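PDB 3E8O: ABM domain-containing protein from Deinococcus radiodurans, which is uncharacterised but has the ferredoxin-like fold of the antibiotic biosynthesis monooxygenase family, so it may oxidise a small organic substrate. Local coordinates for residues H23-A28 with H67-E72; A34-L39 with L99-L104; V41-A46 with L54-S59. All blocks are in the same frame, centred on the assembly; numbering follows the deposited sequence. Where two conformers were deposited one is given.

Contact 1. Residues H23-A28 with H67-E72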
# COMPACT_ATOMS: atom_id res chain seq x y z
N HIS A 23 -0.71 6.75 3.97
CA HIS A 23 -1.18 6.24 2.66
C HIS A 23 -1.16 7.38 1.67
O HIS A 23 -1.77 8.44 1.89
CB HIS A 23 -2.60 5.66 2.80
CG HIS A 23 -3.21 5.23 1.51
ND1 HIS A 23 -2.70 4.19 0.77
CD2 HIS A 23 -4.22 5.76 0.77
CE1 HIS A 23 -3.42 4.05 -0.33
NE2 HIS A 23 -4.36 4.99 -0.35
N GLY A 24 -0.38 7.19 0.62
CA GLY A 24 -0.24 8.20 -0.42
C GLY A 24 -0.49 7.64 -1.78
O GLY A 24 -0.19 6.47 -2.07
N THR A 25 -1.09 8.48 -2.61
CA THR A 25 -1.34 8.13 -4.00
C THR A 25 -0.88 9.29 -4.90
O THR A 25 -0.90 10.47 -4.52
CB THR A 25 -2.79 7.81 -4.25
OG1 THR A 25 -3.63 8.92 -3.89
CG2 THR A 25 -3.21 6.55 -3.44
N LEU A 26 -0.47 8.92 -6.10
CA LEU A 26 0.03 9.85 -7.13
C LEU A 26 0.06 9.14 -8.46
O LEU A 26 0.08 7.90 -8.50
CB LEU A 26 1.41 10.41 -6.81
CG LEU A 26 2.62 9.47 -6.79
CD1 LEU A 26 3.91 10.34 -6.77
CD2 LEU A 26 2.59 8.42 -5.64
N SER A 27 0.05 9.91 -9.55
CA SER A 27 0.12 9.28 -10.88
C SER A 27 0.93 10.11 -11.82
O SER A 27 1.14 11.30 -11.61
CB SER A 27 -1.29 9.05 -11.45
OG SER A 27 -1.88 10.27 -11.85
N ALA A 28 1.39 9.47 -12.89
CA ALA A 28 2.14 10.16 -13.94
C ALA A 28 1.54 9.80 -15.28
O ALA A 28 0.97 8.73 -15.49
CB ALA A 28 3.64 9.76 -13.89
N HIS A 67 -0.38 4.63 -11.94
CA HIS A 67 -0.93 5.11 -10.63
C HIS A 67 -0.19 4.35 -9.55
O HIS A 67 -0.09 3.13 -9.58
CB HIS A 67 -2.44 4.89 -10.57
CG HIS A 67 -3.18 5.73 -11.56
ND1 HIS A 67 -4.02 6.75 -11.17
CD2 HIS A 67 -3.17 5.75 -12.91
CE1 HIS A 67 -4.53 7.33 -12.24
NE2 HIS A 67 -4.04 6.72 -13.32
N PHE A 68 0.32 5.12 -8.59
CA PHE A 68 1.25 4.62 -7.58
C PHE A 68 0.75 4.89 -6.18
O PHE A 68 -0.08 5.78 -5.93
CB PHE A 68 2.63 5.28 -7.78
CG PHE A 68 3.21 5.06 -9.17
CD1 PHE A 68 3.83 3.88 -9.50
CD2 PHE A 68 3.04 6.01 -10.17
CE1 PHE A 68 4.29 3.64 -10.75
CE2 PHE A 68 3.51 5.76 -11.44
CZ PHE A 68 4.13 4.58 -11.73
N LEU A 69 1.28 4.07 -5.29
CA LEU A 69 0.98 4.10 -3.87
C LEU A 69 2.28 4.21 -3.08
O LEU A 69 3.28 3.58 -3.42
CB LEU A 69 0.21 2.82 -3.47
CG LEU A 69 -0.33 2.59 -2.05
CD1 LEU A 69 -1.40 3.62 -1.66
CD2 LEU A 69 -0.90 1.15 -1.91
N ILE A 70 2.22 4.99 -2.01
CA ILE A 70 3.29 5.15 -1.06
C ILE A 70 2.72 4.71 0.29
O ILE A 70 1.79 5.34 0.83
CB ILE A 70 3.87 6.57 -0.96
CG1 ILE A 70 4.25 7.17 -2.32
CG2 ILE A 70 5.05 6.57 -0.02
CD1 ILE A 70 4.74 8.59 -2.27
N THR A 71 3.28 3.64 0.85
CA THR A 71 2.84 3.03 2.10
C THR A 71 3.93 3.17 3.13
O THR A 71 5.05 2.74 2.91
CB THR A 71 2.51 1.56 1.86
OG1 THR A 71 1.53 1.47 0.83
CG2 THR A 71 2.03 0.84 3.13
N GLU A 72 3.61 3.82 4.25
CA GLU A 72 4.64 4.06 5.26
C GLU A 72 4.14 3.75 6.65
O GLU A 72 3.01 4.03 6.97
CB GLU A 72 5.10 5.56 5.28
CG GLU A 72 5.23 6.21 3.92
CD GLU A 72 5.51 7.68 3.92
OE1 GLU A 72 6.16 8.18 4.87
OE2 GLU A 72 5.11 8.36 2.92
O HOH W 1 -0.91 2.10 1.57
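G24 and L26 of strand 20-27 pair with I70 and F68 of strand 67-74 through four backbone hydrogen bonds, the ladder that joins the two central strands of the antiparallel sheet. G24 N reaches I70 O at 2.9 Å, and I70 N bonds in return to G24 O. F68 N meets L26 O at 2.8 Å; the answering bond, L26 N to F68 O, is longer at 3.2 Å. At the non-hydrogen-bonded pair between them, T25 with L69, CA-H groups help to fill the acceptors: L69 CA approaches G24 O and T25 CA approaches F68 O.

Apolar contact gathers on the face that carries L26, F68 and I70. With CG of L26 set between its backbone N and carbonyl carbon (chi1 66°), methyl CD2 leans across the strand to F68 CB (3.8 Å) and I70 CG1 (3.9 Å). Helix 33-47 packs on this face, L36 and L40 touching F68.

The other face is mixed. In its middle L69 packs on T71 of the second subunit. S27 CB sits over the centre of one face of the H67 ring, 3.7 Å from its centroid, a CH-pi contact, while S27 OG hydrogen-bonds D103 OD2. At the far end a water lies in the plane of the H23 ring and links H23 ND1 to T71 OG1, 2.6 Å from the latter. H23 also meets the ring of H73 of the second subunit edge-to-face. The chemistry is thus two-sided: one face is greasy and helix-covered, the other mixed and partly turned to the dimer partner.

Contact 2. Residues A34-L39 with L99-L104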
# COMPACT_ATOMS: atom_id res chain seq x y z
N ALA A 34 8.10 6.24 -16.30
CA ALA A 34 9.40 5.60 -16.03
C ALA A 34 10.28 6.44 -15.06
O ALA A 34 10.92 5.93 -14.14
CB ALA A 34 10.15 5.24 -17.35
N HIS A 35 10.29 7.73 -15.29
CA HIS A 35 11.02 8.66 -14.43
C HIS A 35 10.45 8.65 -13.00
O HIS A 35 11.18 8.66 -12.01
CB HIS A 35 11.01 10.10 -15.01
CG HIS A 35 11.73 10.22 -16.34
ND1 HIS A 35 11.24 10.96 -17.39
CD2 HIS A 35 12.86 9.63 -16.79
CE1 HIS A 35 12.06 10.85 -18.42
NE2 HIS A 35 13.05 10.06 -18.08
N LEU A 36 9.13 8.57 -12.91
CA LEU A 36 8.53 8.57 -11.57
C LEU A 36 8.83 7.29 -10.81
O LEU A 36 9.11 7.30 -9.60
CB LEU A 36 7.03 8.82 -11.64
CG LEU A 36 6.33 8.90 -10.28
CD1 LEU A 36 6.93 9.93 -9.32
CD2 LEU A 36 4.81 9.11 -10.46
N ARG A 37 8.87 6.18 -11.53
CA ARG A 37 9.17 4.91 -10.87
C ARG A 37 10.57 4.96 -10.29
O ARG A 37 10.82 4.53 -9.20
CB ARG A 37 9.02 3.70 -11.81
CG ARG A 37 7.61 3.45 -12.28
CD ARG A 37 7.50 2.19 -13.13
NE ARG A 37 6.21 2.07 -13.75
CZ ARG A 37 5.87 2.48 -14.96
NH1 ARG A 37 6.78 2.93 -15.81
NH2 ARG A 37 4.62 2.42 -15.34
N GLN A 38 11.50 5.47 -11.09
CA GLN A 38 12.88 5.58 -10.65
C GLN A 38 13.01 6.47 -9.42
O GLN A 38 13.72 6.17 -8.47
CB GLN A 38 13.81 6.08 -11.79
CG GLN A 38 15.25 6.20 -11.32
CD GLN A 38 16.22 6.83 -12.26
OE1 GLN A 38 15.95 7.86 -12.88
NE2 GLN A 38 17.41 6.24 -12.33
N LEU A 39 12.31 7.59 -9.46
CA LEU A 39 12.31 8.55 -8.33
C LEU A 39 11.75 7.92 -7.06
O LEU A 39 12.31 8.07 -5.98
CB LEU A 39 11.51 9.79 -8.70
CG LEU A 39 11.36 10.86 -7.62
CD1 LEU A 39 12.69 11.42 -7.13
CD2 LEU A 39 10.44 11.99 -8.18
N LEU A 99 7.96 16.57 -13.40
CA LEU A 99 7.40 15.41 -14.08
C LEU A 99 5.89 15.65 -14.31
O LEU A 99 5.14 14.75 -14.75
CB LEU A 99 7.62 14.13 -13.24
CG LEU A 99 9.06 13.67 -13.01
CD1 LEU A 99 9.04 12.41 -12.16
CD2 LEU A 99 9.75 13.41 -14.36
N ASN A 100 5.48 16.87 -13.99
CA ASN A 100 4.06 17.30 -14.02
C ASN A 100 3.16 16.34 -13.28
O ASN A 100 2.01 16.06 -13.68
CB ASN A 100 3.50 17.53 -15.43
CG ASN A 100 2.18 18.38 -15.44
OD1 ASN A 100 1.98 19.36 -14.66
ND2 ASN A 100 1.29 18.00 -16.34
N VAL A 101 3.71 15.83 -12.18
CA VAL A 101 2.92 15.00 -11.24
C VAL A 101 2.31 15.95 -10.25
O VAL A 101 3.01 16.53 -9.42
CB VAL A 101 3.77 13.96 -10.51
CG1 VAL A 101 2.95 13.28 -9.38
CG2 VAL A 101 4.37 12.98 -11.52
N THR A 102 1.00 16.14 -10.35
CA THR A 102 0.30 17.16 -9.58
C THR A 102 -0.75 16.62 -8.65
O THR A 102 -1.40 17.41 -7.95
CB THR A 102 -0.41 18.17 -10.49
OG1 THR A 102 -1.41 17.49 -11.26
CG2 THR A 102 0.59 18.84 -11.40
N ASP A 103 -0.84 15.30 -8.53
CA ASP A 103 -1.93 14.70 -7.75
C ASP A 103 -1.46 13.95 -6.53
O ASP A 103 -2.19 13.11 -5.98
CB ASP A 103 -2.81 13.80 -8.62
CG ASP A 103 -2.07 12.62 -9.20
OD1 ASP A 103 -0.84 12.53 -9.01
OD2 ASP A 103 -2.73 11.82 -9.90
N LEU A 104 -0.25 14.19 -6.07
CA LEU A 104 0.15 13.49 -4.86
C LEU A 104 -0.70 13.92 -3.68
O LEU A 104 -0.82 15.09 -3.37
CB LEU A 104 1.62 13.80 -4.53
CG LEU A 104 2.21 13.25 -3.21
CD1 LEU A 104 2.16 11.75 -3.10
CD2 LEU A 104 3.64 13.76 -2.95
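The imidazole of H35 is the flat group here, and it only skirts the contact: L99 CD2 approaches the ring obliquely, neither squarely over a face nor at an edge. The closer touch is made by the methylene behind the ring, H35 CB lying 3.6 Å from L99 CD2, and the imidazole itself is exposed.

Everything else is aliphatic. L99 reaches toward the helix with CG anti to its own carbonyl carbon (chi1 -64°) and an extended chi2, which delivers both methyls to the helix surface. CD1 settles against the backbone of the residue after H35, 3.9 Å from L36 CA, and touches L39 CD2 at 4.2 Å. Of the two branches, CD2 is thus turned chiefly to H35, CD1 to L36 and L39. Deeper in, L36 CD2 meets V101 CG2 at 4.0 Å, the two side chains crossing at about a right angle.

Between L99 and V101 the chain turns through N100, whose positive phi makes it the C-prime residue of a Schellman motif ending helix 87-98: V101 N bonds to L96 O and N100 N to K97 O. The turn brings L99 and V101 to helix 33-47 before the chain enters strand 105-110. L96 of helix 87-98 packs beside L36 and L39, and L26 of strand 20-27 touches both L36 and V101, so the loop closes one end of the layer between both helices and the sheet.

Contact 3. Residues V41-A46 with L54-S59; sequences VHIAQA and LLYLVS
Y56 leans its ring against A44 of helix 33-47, meeting the helix obliquely. With CG anti to the backbone N (chi1 -162°), the ring is swung from strand 53-61 so that CD1 lies 3.6 Å from both CA and CB of A44. The small alanine lets the aromatic ring come right up to the helix backbone. Farther along the ring, the hydroxyl end passes I43, whose CG2 methyl comes within 3.3 Å of Y56 OH and 4.0 Å of Y56 CZ; the two side chains cross at a slant.

V58, two residues on and pointing the same way from the strand, also meets A44. Its CG2 methyl sits between the backbone N and carbonyl carbon of V58, and from there it touches A44 CB at 4.0 Å and V41 CG2 at 4.3 Å. A44 CB therefore points into the angle between the Y56 ring and the V58 methyls. The axes of 41-46 and 54-59 run at 173° and come within 8.0 Å.

Contact between the two segments is by packing alone. L40 of the same helix also touches V58, while I70 and E72 of strand 67-74 touch Y56 on the side turned from the helix. Among the side chains that meet here, the phenol of Y56 brings the polar atom: its OH hydrogen-bonds an unidentified ligand, probably from the crystallisation liquor. The bound molecule may mark a pocket; if so, Y56 would both pack on the helix and offer it a hydroxyl.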
# COMPACT_ATOMS: atom_id res chain seq x y z
N VAL A 41 11.55 4.69 -6.26
CA VAL A 41 12.45 3.64 -5.75
C VAL A 41 13.61 4.30 -5.00
O VAL A 41 14.03 3.82 -3.94
CB VAL A 41 12.90 2.72 -6.91
CG1 VAL A 41 14.08 1.84 -6.50
CG2 VAL A 41 11.70 1.88 -7.40
N HIS A 42 14.09 5.43 -5.52
CA HIS A 42 15.21 6.15 -4.89
C HIS A 42 14.80 6.70 -3.54
O HIS A 42 15.52 6.55 -2.54
CB HIS A 42 15.74 7.26 -5.79
CG HIS A 42 16.82 8.08 -5.15
ND1 HIS A 42 16.55 9.12 -4.28
CD2 HIS A 42 18.17 7.98 -5.22
CE1 HIS A 42 17.69 9.63 -3.85
NE2 HIS A 42 18.69 8.96 -4.41
N ILE A 43 13.63 7.32 -3.50
CA ILE A 43 13.08 7.91 -2.26
C ILE A 43 12.88 6.81 -1.20
O ILE A 43 13.19 6.98 -0.03
CB ILE A 43 11.75 8.64 -2.53
CG1 ILE A 43 12.00 9.89 -3.40
CG2 ILE A 43 11.07 9.03 -1.22
CD1 ILE A 43 10.69 10.33 -4.21
N ALA A 44 12.38 5.67 -1.63
CA ALA A 44 12.16 4.56 -0.70
C ALA A 44 13.46 4.04 -0.10
O ALA A 44 13.53 3.78 1.09
CB ALA A 44 11.35 3.42 -1.40
N GLN A 45 14.49 3.91 -0.92
CA GLN A 45 15.77 3.38 -0.48
C GLN A 45 16.35 4.30 0.60
O GLN A 45 16.91 3.84 1.58
CB GLN A 45 16.73 3.24 -1.67
N ALA A 46 16.20 5.59 0.40
CA ALA A 46 16.75 6.58 1.33
C ALA A 46 15.93 6.60 2.62
O ALA A 46 16.46 6.59 3.72
CB ALA A 46 16.73 7.95 0.73
N LEU A 54 9.62 2.39 9.96
CA LEU A 54 9.41 0.94 10.12
C LEU A 54 9.05 0.26 8.81
O LEU A 54 9.27 -0.92 8.64
CB LEU A 54 8.35 0.69 11.16
CG LEU A 54 8.59 1.27 12.56
CD1 LEU A 54 7.39 1.15 13.47
CD2 LEU A 54 9.87 0.64 13.17
N LEU A 55 8.52 1.03 7.88
CA LEU A 55 8.12 0.50 6.57
C LEU A 55 8.00 1.66 5.60
O LEU A 55 7.46 2.71 5.93
CB LEU A 55 6.76 -0.18 6.63
CG LEU A 55 6.32 -0.92 5.36
CD1 LEU A 55 7.17 -2.16 5.09
CD2 LEU A 55 4.84 -1.27 5.47
N TYR A 56 8.50 1.47 4.40
CA TYR A 56 8.32 2.45 3.30
C TYR A 56 8.34 1.68 2.00
O TYR A 56 9.36 1.20 1.56
CB TYR A 56 9.40 3.53 3.32
CG TYR A 56 9.05 4.76 2.53
CD1 TYR A 56 9.15 4.78 1.17
CD2 TYR A 56 8.71 5.94 3.16
CE1 TYR A 56 8.84 5.91 0.44
CE2 TYR A 56 8.42 7.07 2.45
CZ TYR A 56 8.49 7.07 1.08
OH TYR A 56 8.21 8.16 0.29
N LEU A 57 7.17 1.54 1.42
CA LEU A 57 6.97 0.82 0.17
C LEU A 57 6.36 1.73 -0.89
O LEU A 57 5.46 2.53 -0.63
CB LEU A 57 6.00 -0.35 0.36
CG LEU A 57 6.37 -1.43 1.35
CD1 LEU A 57 5.19 -2.40 1.55
CD2 LEU A 57 7.62 -2.15 0.92
N VAL A 58 6.89 1.59 -2.10
CA VAL A 58 6.37 2.29 -3.25
C VAL A 58 5.92 1.23 -4.25
O VAL A 58 6.63 0.26 -4.51
CB VAL A 58 7.38 3.26 -3.85
CG1 VAL A 58 7.66 4.43 -2.89
CG2 VAL A 58 8.77 2.59 -4.30
N SER A 59 4.69 1.37 -4.74
CA SER A 59 4.07 0.30 -5.56
C SER A 59 3.20 0.89 -6.64
O SER A 59 2.80 2.04 -6.59
CB SER A 59 3.30 -0.68 -4.64
OG SER A 59 2.21 -0.05 -3.97

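Contacts 1 and 3 meet in one sheet, where strands 67-74 and 53-61 are neighbours through the backbone hydrogen bonds L69 N to S59 O and L57 N to T71 O. Contact 1 alone is built on backbone hydrogen bonds; contacts 2 and 3 pack two successive parts of helix 33-47 by side chains, against a loop and a strand. Contacts 1 and 3 lie near the chain centre (about 6 and 7 Å from it to their centres), with no exposed residue among those that touch; contact 2, about 12 Å out, has an exposed histidine. F68 against L36 and S27 OG to D103 OD2 tie contacts 1 and 2 together. S59 also pairs with the second subunit, carrying the sheet across the dimer.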